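Local structure of acid phosphatase (Mycobacterium tuberculosis, 2A6P) at residues G27-G32 against W91-Y96; G32-L37 against R67-D72; P60-S65 against T80-T85; A179-C184 against L196-H201. The protein removes phosphate from a broad range of phosphorylated substrates, including sugar phosphates, and can serve in gluconeogenesis as a fructose-1,6-bisphosphatase. One frame throughout, in Å; residues are numbered along the deposited sequence.

Contact 1 (G27-G32 against W91-Y96); sequences GRHTGG and WDYGSY. With SO4 (sulfate ion), chain C.
His29 and Tyr93 meet at nearly a right angle, the imidazole presenting its edge to the face of the phenol ring in a T-shaped pair. The ring planes stand 79° apart with centroids 4.9 Å from each other, and the closest approach is His29 CD2 to Tyr93 CE2 at 3.3 Å. A CH-pi contact adds to it: His29 CB sits almost on the ring normal, 3.7 Å from the Tyr93 centroid. With His29 CG turned anti to its carbonyl carbon (chi1 -72°), the imidazole edge is set over the phenol face, CD2 above CE2, and ND1 is held by the backbone oxygen of Leu99. Tyr93 suits the place because it offers a broad apolar face to His29 and a rim to the backbone, where CE1 lies 3.3 Å from Thr30 O and CD1 3.5 Å from Gly31 N. The opposite face is met by Trp91 O. Gly31, with no side chain, lets its backbone lie close against this rim and Trp91 O. Thr30 points the other way, its OG1 donating to O4 of a sulfate ion (3.2 Å), probably from the crystallisation liquor, which Arg17 and Thr21 also bind. The side chain of Tyr93 comes about 3 Å from that of Glu90, the probable proton donor/acceptor, and that of Thr30 about 6 Å from that of His18, so both loops line the active-site pocket. They link strand 13-17 to helix 39-53 and strand 83-84 to helix 101-105; His29 and Tyr96 also pack on that last helix.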
loop_
_atom_site.group_PDB
_atom_site.type_symbol
_atom_site.label_atom_id
_atom_site.label_comp_id
_atom_site.label_asym_id
_atom_site.label_seq_id
_atom_site.Cartn_x
_atom_site.Cartn_y
_atom_site.Cartn_z
ATOM N N GLY A 27 13.670 -7.975 -15.549
ATOM C CA GLY A 27 12.913 -8.847 -14.671
ATOM C C GLY A 27 13.751 -9.975 -14.103
ATOM O O GLY A 27 13.200 -10.980 -13.645
ATOM N N ARG A 28 15.077 -9.808 -14.136
ATOM C CA ARG A 28 16.008 -10.813 -13.629
ATOM C C ARG A 28 16.135 -10.695 -12.113
ATOM O O ARG A 28 16.139 -9.596 -11.570
ATOM C CB ARG A 28 17.384 -10.630 -14.280
ATOM C CG ARG A 28 17.359 -10.693 -15.803
ATOM C CD ARG A 28 18.745 -10.499 -16.418
ATOM N NE ARG A 28 19.641 -11.627 -16.164
ATOM C CZ ARG A 28 20.892 -11.708 -16.619
ATOM N NH1 ARG A 28 21.388 -10.716 -17.351
ATOM N NH2 ARG A 28 21.646 -12.775 -16.345
ATOM N N HIS A 29 16.211 -11.829 -11.429
ATOM C CA HIS A 29 16.343 -11.838 -9.978
ATOM C C HIS A 29 17.803 -11.610 -9.596
ATOM O O HIS A 29 18.676 -12.388 -9.977
ATOM C CB HIS A 29 15.847 -13.168 -9.401
ATOM C CG HIS A 29 14.354 -13.327 -9.442
ATOM N ND1 HIS A 29 13.654 -13.522 -10.615
ATOM C CD2 HIS A 29 13.425 -13.270 -8.458
ATOM C CE1 HIS A 29 12.360 -13.578 -10.351
ATOM N NE2 HIS A 29 12.194 -13.427 -9.049
ATOM N N THR A 30 18.051 -10.535 -8.847
ATOM C CA THR A 30 19.403 -10.175 -8.409
ATOM C C THR A 30 19.518 -10.247 -6.885
ATOM O O THR A 30 18.821 -9.537 -6.166
ATOM C CB THR A 30 19.774 -8.737 -8.855
ATOM O OG1 THR A 30 19.459 -8.570 -10.244
ATOM C CG2 THR A 30 21.259 -8.476 -8.646
ATOM N N GLY A 31 20.399 -11.121 -6.410
ATOM C CA GLY A 31 20.602 -11.295 -4.984
ATOM C C GLY A 31 21.971 -10.770 -4.607
ATOM O O GLY A 31 22.156 -9.561 -4.470
ATOM N N GLY A 32 22.939 -11.668 -4.450
ATOM C CA GLY A 32 24.281 -11.241 -4.106
ATOM C C GLY A 32 25.052 -10.586 -5.243
ATOM O O GLY A 32 26.030 -9.880 -4.993
ATOM N N TRP A 91 16.667 -11.252 -1.067
ATOM C CA TRP A 91 16.454 -12.681 -0.901
ATOM C C TRP A 91 17.596 -13.378 -1.638
ATOM O O TRP A 91 17.877 -13.035 -2.777
ATOM C CB TRP A 91 15.119 -13.071 -1.556
ATOM C CG TRP A 91 14.546 -14.387 -1.129
ATOM C CD1 TRP A 91 15.180 -15.596 -1.110
ATOM C CD2 TRP A 91 13.200 -14.630 -0.677
ATOM N NE1 TRP A 91 14.317 -16.573 -0.672
ATOM C CE2 TRP A 91 13.097 -16.011 -0.400
ATOM C CE3 TRP A 91 12.074 -13.812 -0.479
ATOM C CZ2 TRP A 91 11.907 -16.599 0.068
ATOM C CZ3 TRP A 91 10.885 -14.397 -0.012
ATOM C CH2 TRP A 91 10.817 -15.778 0.255
ATOM N N ASP A 92 18.266 -14.328 -0.992
ATOM C CA ASP A 92 19.350 -15.079 -1.641
ATOM C C ASP A 92 18.703 -16.026 -2.646
ATOM O O ASP A 92 18.056 -16.994 -2.253
ATOM C CB ASP A 92 20.128 -15.893 -0.614
ATOM C CG ASP A 92 21.218 -16.743 -1.248
ATOM O OD1 ASP A 92 21.359 -16.718 -2.493
ATOM O OD2 ASP A 92 21.927 -17.439 -0.497
ATOM N N TYR A 93 18.877 -15.758 -3.937
ATOM C CA TYR A 93 18.251 -16.580 -4.970
ATOM C C TYR A 93 18.941 -17.880 -5.338
ATOM O O TYR A 93 18.431 -18.631 -6.164
ATOM C CB TYR A 93 18.030 -15.746 -6.234
ATOM C CG TYR A 93 17.116 -14.556 -6.002
ATOM C CD1 TYR A 93 17.613 -13.252 -6.032
ATOM C CD2 TYR A 93 15.752 -14.740 -5.744
ATOM C CE1 TYR A 93 16.778 -12.151 -5.815
ATOM C CE2 TYR A 93 14.904 -13.653 -5.522
ATOM C CZ TYR A 93 15.423 -12.361 -5.558
ATOM O OH TYR A 93 14.583 -11.295 -5.333
ATOM N N GLY A 94 20.085 -18.156 -4.728
ATOM C CA GLY A 94 20.788 -19.390 -5.034
ATOM C C GLY A 94 20.838 -19.751 -6.513
ATOM O O GLY A 94 21.302 -18.968 -7.337
ATOM N N SER A 95 20.333 -20.929 -6.854
ATOM C CA SER A 95 20.351 -21.415 -8.232
ATOM C C SER A 95 19.618 -20.520 -9.232
ATOM O O SER A 95 19.956 -20.496 -10.417
ATOM C CB SER A 95 19.731 -22.819 -8.296
ATOM O OG SER A 95 20.268 -23.688 -7.309
ATOM N N TYR A 96 18.610 -19.794 -8.757
ATOM C CA TYR A 96 17.812 -18.935 -9.623
ATOM C C TYR A 96 18.406 -17.554 -9.914
ATOM O O TYR A 96 17.866 -16.784 -10.713
ATOM C CB TYR A 96 16.411 -18.797 -9.027
ATOM C CG TYR A 96 15.600 -20.080 -9.033
ATOM C CD1 TYR A 96 14.374 -20.150 -8.371
ATOM C CD2 TYR A 96 16.039 -21.213 -9.719
ATOM C CE1 TYR A 96 13.606 -21.305 -8.386
ATOM C CE2 TYR A 96 15.271 -22.388 -9.739
ATOM C CZ TYR A 96 14.054 -22.423 -9.070
ATOM O OH TYR A 96 13.283 -23.569 -9.081
HETATM S S SO4 C . 17.109 -5.844 -8.888
HETATM O O1 SO4 C . 16.011 -4.856 -9.137
HETATM O O2 SO4 C . 18.365 -5.322 -9.639
HETATM O O3 SO4 C . 17.439 -5.826 -7.516
HETATM O O4 SO4 C . 16.701 -7.019 -9.609
HETATM O O HOH W 1 22.086 -14.167 -4.551
#

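Contact 2 (G32-L37 against R67-D72)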
loop_
_atom_site.group_PDB
_atom_site.type_symbol
_atom_site.label_atom_id
_atom_site.label_comp_id
_atom_site.label_asym_id
_atom_site.label_seq_id
_atom_site.Cartn_x
_atom_site.Cartn_y
_atom_site.Cartn_z
ATOM N N GLY A 32 22.939 -11.668 -4.450
ATOM C CA GLY A 32 24.281 -11.241 -4.106
ATOM C C GLY A 32 25.052 -10.586 -5.243
ATOM O O GLY A 32 26.030 -9.880 -4.993
ATOM N N THR A 33 24.625 -10.808 -6.486
ATOM C CA THR A 33 25.309 -10.221 -7.636
ATOM C C THR A 33 25.381 -8.691 -7.545
ATOM O O THR A 33 24.382 -8.020 -7.308
ATOM C CB THR A 33 24.610 -10.609 -8.957
ATOM O OG1 THR A 33 24.545 -12.034 -9.058
ATOM C CG2 THR A 33 25.378 -10.070 -10.153
ATOM N N GLU A 34 26.574 -8.144 -7.748
ATOM C CA GLU A 34 26.790 -6.702 -7.682
ATOM C C GLU A 34 26.556 -6.000 -9.015
ATOM O O GLU A 34 27.487 -5.785 -9.795
ATOM C CB GLU A 34 28.206 -6.407 -7.192
ATOM C CG GLU A 34 28.471 -6.856 -5.770
ATOM C CD GLU A 34 27.722 -6.022 -4.726
ATOM O OE1 GLU A 34 27.032 -5.046 -5.108
ATOM O OE2 GLU A 34 27.832 -6.344 -3.522
ATOM N N VAL A 35 25.301 -5.649 -9.271
ATOM C CA VAL A 35 24.924 -4.960 -10.496
ATOM C C VAL A 35 24.887 -3.463 -10.197
ATOM O O VAL A 35 24.533 -3.050 -9.094
ATOM C CB VAL A 35 23.536 -5.441 -10.988
ATOM C CG1 VAL A 35 23.119 -4.681 -12.227
ATOM C CG2 VAL A 35 23.588 -6.924 -11.289
ATOM N N GLU A 36 25.264 -2.648 -11.174
ATOM C CA GLU A 36 25.275 -1.203 -10.987
ATOM C C GLU A 36 23.938 -0.562 -11.353
ATOM O O GLU A 36 23.139 -1.144 -12.080
ATOM C CB GLU A 36 26.372 -0.572 -11.853
ATOM C CG GLU A 36 27.783 -1.012 -11.506
ATOM C CD GLU A 36 28.228 -0.483 -10.155
ATOM O OE1 GLU A 36 28.585 -1.305 -9.283
ATOM O OE2 GLU A 36 28.217 0.758 -9.970
ATOM N N LEU A 37 23.705 0.636 -10.824
ATOM C CA LEU A 37 22.500 1.393 -11.123
ATOM C C LEU A 37 22.697 1.923 -12.537
ATOM O O LEU A 37 23.825 2.201 -12.939
ATOM C CB LEU A 37 22.363 2.596 -10.183
ATOM C CG LEU A 37 22.083 2.414 -8.691
ATOM C CD1 LEU A 37 22.003 3.796 -8.047
ATOM C CD2 LEU A 37 20.774 1.657 -8.470
ATOM N N ARG A 67 24.828 -4.153 -0.664
ATOM C CA ARG A 67 25.020 -4.103 -2.113
ATOM C C ARG A 67 25.377 -2.691 -2.535
ATOM O O ARG A 67 24.947 -1.722 -1.907
ATOM C CB ARG A 67 23.753 -4.559 -2.845
ATOM C CG ARG A 67 23.317 -6.001 -2.548
ATOM C CD ARG A 67 24.328 -7.036 -3.057
ATOM N NE ARG A 67 25.483 -7.174 -2.178
ATOM C CZ ARG A 67 25.445 -7.726 -0.966
ATOM N NH1 ARG A 67 24.308 -8.208 -0.471
ATOM N NH2 ARG A 67 26.552 -7.787 -0.234
ATOM N N ARG A 68 26.163 -2.577 -3.600
ATOM C CA ARG A 68 26.568 -1.269 -4.081
ATOM C C ARG A 68 25.388 -0.469 -4.648
ATOM O O ARG A 68 25.333 0.756 -4.496
ATOM C CB ARG A 68 27.657 -1.399 -5.148
ATOM C CG ARG A 68 28.291 -0.047 -5.492
ATOM C CD ARG A 68 28.899 0.600 -4.231
ATOM N NE ARG A 68 28.631 2.036 -4.142
ATOM C CZ ARG A 68 29.024 2.813 -3.133
ATOM N NH1 ARG A 68 29.709 2.296 -2.117
ATOM N NH2 ARG A 68 28.726 4.109 -3.138
ATOM N N ARG A 69 24.446 -1.149 -5.300
ATOM C CA ARG A 69 23.297 -0.444 -5.862
ATOM C C ARG A 69 22.448 0.235 -4.780
ATOM O O ARG A 69 21.800 1.247 -5.050
ATOM C CB ARG A 69 22.429 -1.400 -6.706
ATOM C CG ARG A 69 21.925 -2.658 -5.991
ATOM C CD ARG A 69 21.198 -3.558 -6.987
ATOM N NE ARG A 69 20.783 -4.851 -6.441
ATOM C CZ ARG A 69 21.591 -5.888 -6.231
ATOM N NH1 ARG A 69 22.882 -5.784 -6.506
ATOM N NH2 ARG A 69 21.097 -7.044 -5.785
ATOM N N THR A 70 22.432 -0.325 -3.568
ATOM C CA THR A 70 21.671 0.272 -2.472
ATOM C C THR A 70 22.504 1.355 -1.782
ATOM O O THR A 70 21.976 2.402 -1.399
ATOM C CB THR A 70 21.213 -0.784 -1.412
ATOM O OG1 THR A 70 22.264 -1.726 -1.170
ATOM C CG2 THR A 70 19.949 -1.518 -1.889
ATOM N N LEU A 71 23.805 1.116 -1.633
ATOM C CA LEU A 71 24.664 2.121 -1.012
ATOM C C LEU A 71 24.655 3.354 -1.909
ATOM O O LEU A 71 24.546 4.490 -1.441
ATOM C CB LEU A 71 26.096 1.590 -0.865
ATOM C CG LEU A 71 26.306 0.538 0.232
ATOM C CD1 LEU A 71 27.699 -0.053 0.117
ATOM C CD2 LEU A 71 26.106 1.186 1.611
ATOM N N ASP A 72 24.763 3.108 -3.209
ATOM C CA ASP A 72 24.765 4.171 -4.208
ATOM C C ASP A 72 23.485 4.986 -4.117
ATOM O O ASP A 72 23.518 6.222 -4.130
ATOM C CB ASP A 72 24.870 3.577 -5.612
ATOM C CG ASP A 72 26.020 4.153 -6.400
ATOM O OD1 ASP A 72 26.164 5.395 -6.416
ATOM O OD2 ASP A 72 26.772 3.361 -7.009
HETATM O O HOH W 2 24.742 -3.857 -6.500
HETATM O O HOH W 3 25.605 1.200 -8.490
#
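The start of helix 68-76 borders the catalytic pocket: the side chain of Arg69 lies about 3 Å from that of His18, inferred to be the phosphohistidine residue, and Arg67 lies near His152. It is tied to the loop 32-37 chiefly by Glu34, whose carboxylate divides its two oxygens between neighbouring residues. OE1 takes the backbone hydrogen of Arg68 N at 3.0 Å in an almost straight bond (177°), on the syn side of the carboxylate. OE2 forms a salt bridge with Arg67 NE, 2.8 Å away; the donor lies in the guanidinium plane but well above that of the carboxylate, the two planes being 66° apart. The bend of the Glu34 chain at chi2 (-70°) brings the carboxylate back over the helix start, where its negative charge probably complements the first-turn N-H groups: Arg68 N bonds to it directly, and Arg69 N through a water. That water also binds Val35 O and Arg69 NH1. Arg69, extended from CG to NE, reaches alongside the loop so that NH1 donates to Thr33 O at 2.8 Å. Farther along, Leu37 CD2 packs 3.9 Å from Arg69 CB and CD1 lies 3.8 Å from Asp72 CB, methyls suited to the aliphatic part of the helix side. Asp72 OD1 forms a salt bridge with Arg42 of helix 39-53. The loop connects strand 13-17 to helix 39-53 and packs against helix 68-76, where Leu37 also touches Thr73 and Leu76.

Contact 3 (P60-S65 against T80-T85); sequences PIVICS and TVNEVT
Cys64 N donates to Glu83 O at 2.8 Å, and from there to Thr85 the chains are closely joined. Thr85 N donates to Cys64 O at 3.1 Å, both bonds running nearly along the C=O axis. On the face that carries Ile63, its CG2 is pressed against Thr85 CG2 at 3.5 Å, tighter than usual for two methyl groups. With Thr85 OG1 anti to the backbone N (chi1 169°) and bonded to Leu87 N, CG2 falls between the backbone N and the carbonyl carbon and faces Ile63. On the other face Cys64 CB meets Val81 CG1 at 3.8 Å; small and branched apolar groups suit this side, where Cys64 and Val84 also touch Leu71 of helix 68-76. Toward Pro60 the pairing is less regular. Val62 O accepts from two successive amides, Asn82 N at 2.8 Å and Glu83 N at 3.1 Å, and beyond it a water donates to both Pro60 O and Thr80 O, linking two acceptors. Here Thr80 and Asn82 are exposed, as their polar side chains suit. Glu83 and Val84 lie on the outer, solvent side, the Glu83 chain starting alongside Ile63 but bending at chi2 so that its carboxylate leads away. Val62 and Cys64 pack inward on Val150 of strand 147-151. Strand 61-64, helix 68-76 and strand 83-84 form a beta-alpha-beta crossover of the alpha/beta fold of histidine phosphatases, with parallel strand 83-84 outermost within this chain.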
loop_
_atom_site.group_PDB
_atom_site.type_symbol
_atom_site.label_atom_id
_atom_site.label_comp_id
_atom_site.label_asym_id
_atom_site.label_seq_id
_atom_site.Cartn_x
_atom_site.Cartn_y
_atom_site.Cartn_z
ATOM N N PRO A 60 15.862 10.653 11.595
ATOM C CA PRO A 60 15.912 9.304 11.017
ATOM C C PRO A 60 17.214 8.514 11.148
ATOM O O PRO A 60 18.305 9.043 10.902
ATOM C CB PRO A 60 15.600 9.545 9.538
ATOM C CG PRO A 60 14.954 10.870 9.508
ATOM C CD PRO A 60 15.678 11.651 10.528
ATOM N N ILE A 61 17.098 7.244 11.530
ATOM C CA ILE A 61 18.272 6.386 11.587
ATOM C C ILE A 61 18.158 5.575 10.292
ATOM O O ILE A 61 17.148 4.906 10.053
ATOM C CB ILE A 61 18.280 5.439 12.815
ATOM C CG1 ILE A 61 19.505 4.515 12.732
ATOM C CG2 ILE A 61 16.992 4.659 12.888
ATOM C CD1 ILE A 61 19.639 3.542 13.899
ATOM N N VAL A 62 19.182 5.672 9.448
ATOM C CA VAL A 62 19.194 4.980 8.157
ATOM C C VAL A 62 20.037 3.707 8.136
ATOM O O VAL A 62 21.252 3.741 8.376
ATOM C CB VAL A 62 19.703 5.924 7.041
ATOM C CG1 VAL A 62 19.662 5.216 5.700
ATOM C CG2 VAL A 62 18.857 7.212 7.011
ATOM N N ILE A 63 19.371 2.590 7.850
ATOM C CA ILE A 63 19.998 1.278 7.766
ATOM C C ILE A 63 19.987 0.903 6.285
ATOM O O ILE A 63 18.946 1.009 5.624
ATOM C CB ILE A 63 19.212 0.232 8.592
ATOM C CG1 ILE A 63 19.210 0.619 10.076
ATOM C CG2 ILE A 63 19.878 -1.133 8.476
ATOM C CD1 ILE A 63 18.425 1.859 10.399
ATOM N N CYS A 64 21.126 0.452 5.768
ATOM C CA CYS A 64 21.244 0.143 4.342
ATOM C C CYS A 64 21.797 -1.246 4.006
ATOM O O CYS A 64 22.617 -1.786 4.738
ATOM C CB CYS A 64 22.134 1.220 3.683
ATOM S SG CYS A 64 22.246 1.230 1.860
ATOM N N SER A 65 21.340 -1.812 2.891
ATOM C CA SER A 65 21.819 -3.115 2.437
ATOM C C SER A 65 23.262 -2.930 1.921
ATOM O O SER A 65 23.611 -1.880 1.349
ATOM C CB SER A 65 20.930 -3.644 1.317
ATOM O OG SER A 65 21.565 -4.725 0.656
ATOM N N THR A 80 22.616 10.018 4.832
ATOM C CA THR A 80 23.836 9.636 5.511
ATOM C C THR A 80 23.436 8.340 6.212
ATOM O O THR A 80 22.494 8.311 7.018
ATOM C CB THR A 80 24.295 10.717 6.524
ATOM O OG1 THR A 80 23.336 10.839 7.581
ATOM C CG2 THR A 80 24.428 12.059 5.822
ATOM N N VAL A 81 24.127 7.260 5.853
ATOM C CA VAL A 81 23.854 5.934 6.401
ATOM C C VAL A 81 24.445 5.724 7.795
ATOM O O VAL A 81 25.624 5.996 8.031
ATOM C CB VAL A 81 24.389 4.831 5.447
ATOM C CG1 VAL A 81 24.136 3.445 6.046
ATOM C CG2 VAL A 81 23.715 4.961 4.084
ATOM N N ASN A 82 23.617 5.224 8.708
ATOM C CA ASN A 82 24.029 4.976 10.088
ATOM C C ASN A 82 24.505 3.544 10.302
ATOM O O ASN A 82 25.416 3.307 11.087
ATOM C CB ASN A 82 22.869 5.271 11.051
ATOM C CG ASN A 82 22.440 6.720 11.011
ATOM O OD1 ASN A 82 23.196 7.604 11.411
ATOM N ND2 ASN A 82 21.232 6.975 10.522
ATOM N N GLU A 83 23.882 2.595 9.609
ATOM C CA GLU A 83 24.248 1.184 9.741
ATOM C C GLU A 83 24.152 0.466 8.389
ATOM O O GLU A 83 23.156 0.607 7.670
ATOM C CB GLU A 83 23.305 0.465 10.714
ATOM C CG GLU A 83 22.947 1.203 12.005
ATOM C CD GLU A 83 23.895 0.916 13.160
ATOM O OE1 GLU A 83 24.432 -0.209 13.222
ATOM O OE2 GLU A 83 24.090 1.805 14.020
ATOM N N VAL A 84 25.192 -0.293 8.049
ATOM C CA VAL A 84 25.203 -1.079 6.817
ATOM C C VAL A 84 25.182 -2.522 7.307
ATOM O O VAL A 84 26.051 -2.923 8.077
ATOM C CB VAL A 84 26.471 -0.836 5.978
ATOM C CG1 VAL A 84 26.469 -1.751 4.747
ATOM C CG2 VAL A 84 26.527 0.612 5.541
ATOM N N THR A 85 24.186 -3.295 6.880
ATOM C CA THR A 85 24.067 -4.671 7.331
ATOM C C THR A 85 23.395 -5.602 6.324
ATOM O O THR A 85 22.438 -5.227 5.640
ATOM C CB THR A 85 23.288 -4.718 8.680
ATOM O OG1 THR A 85 22.928 -6.072 9.007
ATOM C CG2 THR A 85 22.026 -3.860 8.587
HETATM O O HOH W 4 21.001 9.221 9.461
#

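Contact 4 (A179-C184 against L196-H201); sequences ASIGIC and LGLTGH
Leu198 O is gripped by Ile181 N at 2.9 Å, the donor lying in the carbonyl plane on a lone pair, and Ser180 CA adds a CA-H...O contact to the same oxygen at 3.2 Å. The return bond, Leu198 N to Ile181 O at 3.1 Å, is of the same kind, so Ile181 and Leu198 form an antiparallel hydrogen-bonded pair. On one face their side chains lean together, CB to CB at 4.0 Å, as befits branched apolar residues beside helix 39-53, where Ile181 meets Leu52. These strands, 180-187 and 190-199, make the beta hairpin at one edge of the chain's mixed sheet; strand 180-187 runs antiparallel to strand 13-17, with which it exchanges backbone bonds. At Gly197 the strand 190-199 turns a corner with positive phi, a conformation glycine adopts readily, and its N donates to a water 2.9 Å away that in turn donates to Ser180 OG. That hydroxyl is also bonded to Pro177 O. At the last ordered residue, His201 lays one ring face over Thr199 CG2, while its CE1 comes 3.6 Å from Ala179 CB. The His201 CG sits between the backbone N and the carbonyl carbon (chi1 57°), which carries the imidazole back toward Ala179, and both residues touch Gln44 of helix 39-53. Leu196 packs on Ile160 of helix 153-163, makes backbone hydrogen bonds to the second subunit and packs on its Leu196, so this edge takes part in the homodimer contact.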
loop_
_atom_site.group_PDB
_atom_site.type_symbol
_atom_site.label_atom_id
_atom_site.label_comp_id
_atom_site.label_asym_id
_atom_site.label_seq_id
_atom_site.Cartn_x
_atom_site.Cartn_y
_atom_site.Cartn_z
ATOM N N ALA A 179 13.144 2.329 -6.749
ATOM C CA ALA A 179 13.129 3.694 -6.232
ATOM C C ALA A 179 11.784 4.084 -5.640
ATOM O O ALA A 179 11.448 5.266 -5.598
ATOM C CB ALA A 179 13.522 4.685 -7.333
ATOM N N SER A 180 11.014 3.099 -5.184
ATOM C CA SER A 180 9.716 3.381 -4.575
ATOM C C SER A 180 9.809 3.333 -3.041
ATOM O O SER A 180 10.693 2.681 -2.470
ATOM C CB SER A 180 8.670 2.379 -5.064
ATOM O OG SER A 180 8.917 1.082 -4.556
ATOM N N ILE A 181 8.882 4.025 -2.390
ATOM C CA ILE A 181 8.829 4.112 -0.937
ATOM C C ILE A 181 7.539 3.524 -0.345
ATOM O O ILE A 181 6.442 3.746 -0.863
ATOM C CB ILE A 181 8.948 5.602 -0.480
ATOM C CG1 ILE A 181 10.288 6.194 -0.951
ATOM C CG2 ILE A 181 8.790 5.718 1.039
ATOM C CD1 ILE A 181 10.391 7.699 -0.736
ATOM N N GLY A 182 7.697 2.752 0.729
ATOM C CA GLY A 182 6.564 2.177 1.436
ATOM C C GLY A 182 6.696 2.717 2.853
ATOM O O GLY A 182 7.829 2.898 3.311
ATOM N N ILE A 183 5.580 3.000 3.539
ATOM C CA ILE A 183 5.630 3.546 4.902
ATOM C C ILE A 183 4.743 2.775 5.877
ATOM O O ILE A 183 3.549 2.606 5.648
ATOM C CB ILE A 183 5.214 5.042 4.929
ATOM C CG1 ILE A 183 6.155 5.860 4.037
ATOM C CG2 ILE A 183 5.217 5.563 6.354
ATOM C CD1 ILE A 183 5.845 7.309 3.986
ATOM N N CYS A 184 5.340 2.308 6.967
ATOM C CA CYS A 184 4.615 1.538 7.981
ATOM C C CYS A 184 4.419 2.347 9.258
ATOM O O CYS A 184 5.330 3.034 9.706
ATOM C CB CYS A 184 5.377 0.261 8.320
ATOM S SG CYS A 184 5.576 -0.874 6.975
ATOM N N LEU A 196 2.340 2.949 0.026
ATOM C CA LEU A 196 2.972 1.939 -0.817
ATOM C C LEU A 196 3.090 2.447 -2.250
ATOM O O LEU A 196 2.236 3.191 -2.734
ATOM C CB LEU A 196 2.163 0.632 -0.816
ATOM C CG LEU A 196 2.818 -0.544 -1.567
ATOM C CD1 LEU A 196 4.104 -0.947 -0.859
ATOM C CD2 LEU A 196 1.871 -1.736 -1.644
ATOM N N GLY A 197 4.163 2.055 -2.920
ATOM C CA GLY A 197 4.347 2.462 -4.295
ATOM C C GLY A 197 4.523 3.953 -4.508
ATOM O O GLY A 197 4.213 4.470 -5.597
ATOM N N LEU A 198 5.009 4.652 -3.486
ATOM C CA LEU A 198 5.237 6.090 -3.594
ATOM C C LEU A 198 6.452 6.269 -4.506
ATOM O O LEU A 198 7.506 5.671 -4.273
ATOM C CB LEU A 198 5.547 6.693 -2.219
ATOM C CG LEU A 198 5.091 8.115 -1.899
ATOM C CD1 LEU A 198 5.966 8.653 -0.778
ATOM C CD2 LEU A 198 5.195 9.015 -3.118
ATOM N N THR A 199 6.301 7.099 -5.530
ATOM C CA THR A 199 7.360 7.349 -6.502
ATOM C C THR A 199 7.570 8.841 -6.755
ATOM O O THR A 199 6.608 9.599 -6.929
ATOM C CB THR A 199 7.024 6.644 -7.853
ATOM O OG1 THR A 199 7.514 5.296 -7.827
ATOM C CG2 THR A 199 7.621 7.390 -9.027
ATOM N N GLY A 200 8.835 9.252 -6.784
ATOM C CA GLY A 200 9.153 10.648 -7.034
ATOM C C GLY A 200 9.630 10.878 -8.462
ATOM O O GLY A 200 10.028 11.989 -8.809
ATOM N N HIS A 201 9.579 9.833 -9.290
ATOM C CA HIS A 201 10.028 9.916 -10.682
ATOM C C HIS A 201 8.952 9.582 -11.714
ATOM O O HIS A 201 8.899 10.290 -12.748
ATOM C CB HIS A 201 11.230 8.991 -10.907
ATOM C CG HIS A 201 10.970 7.560 -10.554
ATOM N ND1 HIS A 201 11.010 7.094 -9.258
ATOM C CD2 HIS A 201 10.658 6.494 -11.330
ATOM C CE1 HIS A 201 10.736 5.802 -9.250
ATOM N NE2 HIS A 201 10.519 5.413 -10.495
HETATM O O HOH W 5 11.910 7.881 -7.120
HETATM O O HOH W 6 6.290 0.153 -2.820
#

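How the contacts relate
Contacts 1 and 2 share Gly32 and touch directly: Gly31 O lies 3.0 Å from Arg69 NH2, a probable hydrogen bond, and their centres are 13 Å apart. Both border the catalytic pocket; the sulfate, probably from the crystallisation liquor, lies where they meet, bonded to contact 1 and about 4 Å from the side chain of Arg69 in contact 2. Contact 3 meets contact 2 where Thr70 OG1 reaches Ser65 O at 2.9 Å, and its Ser65 approaches His152, the probable transition-state stabiliser. Contact 4 belongs to the same sheet as contact 3 but lies 18 Å from it between centres, across the chain's centre from contact 1.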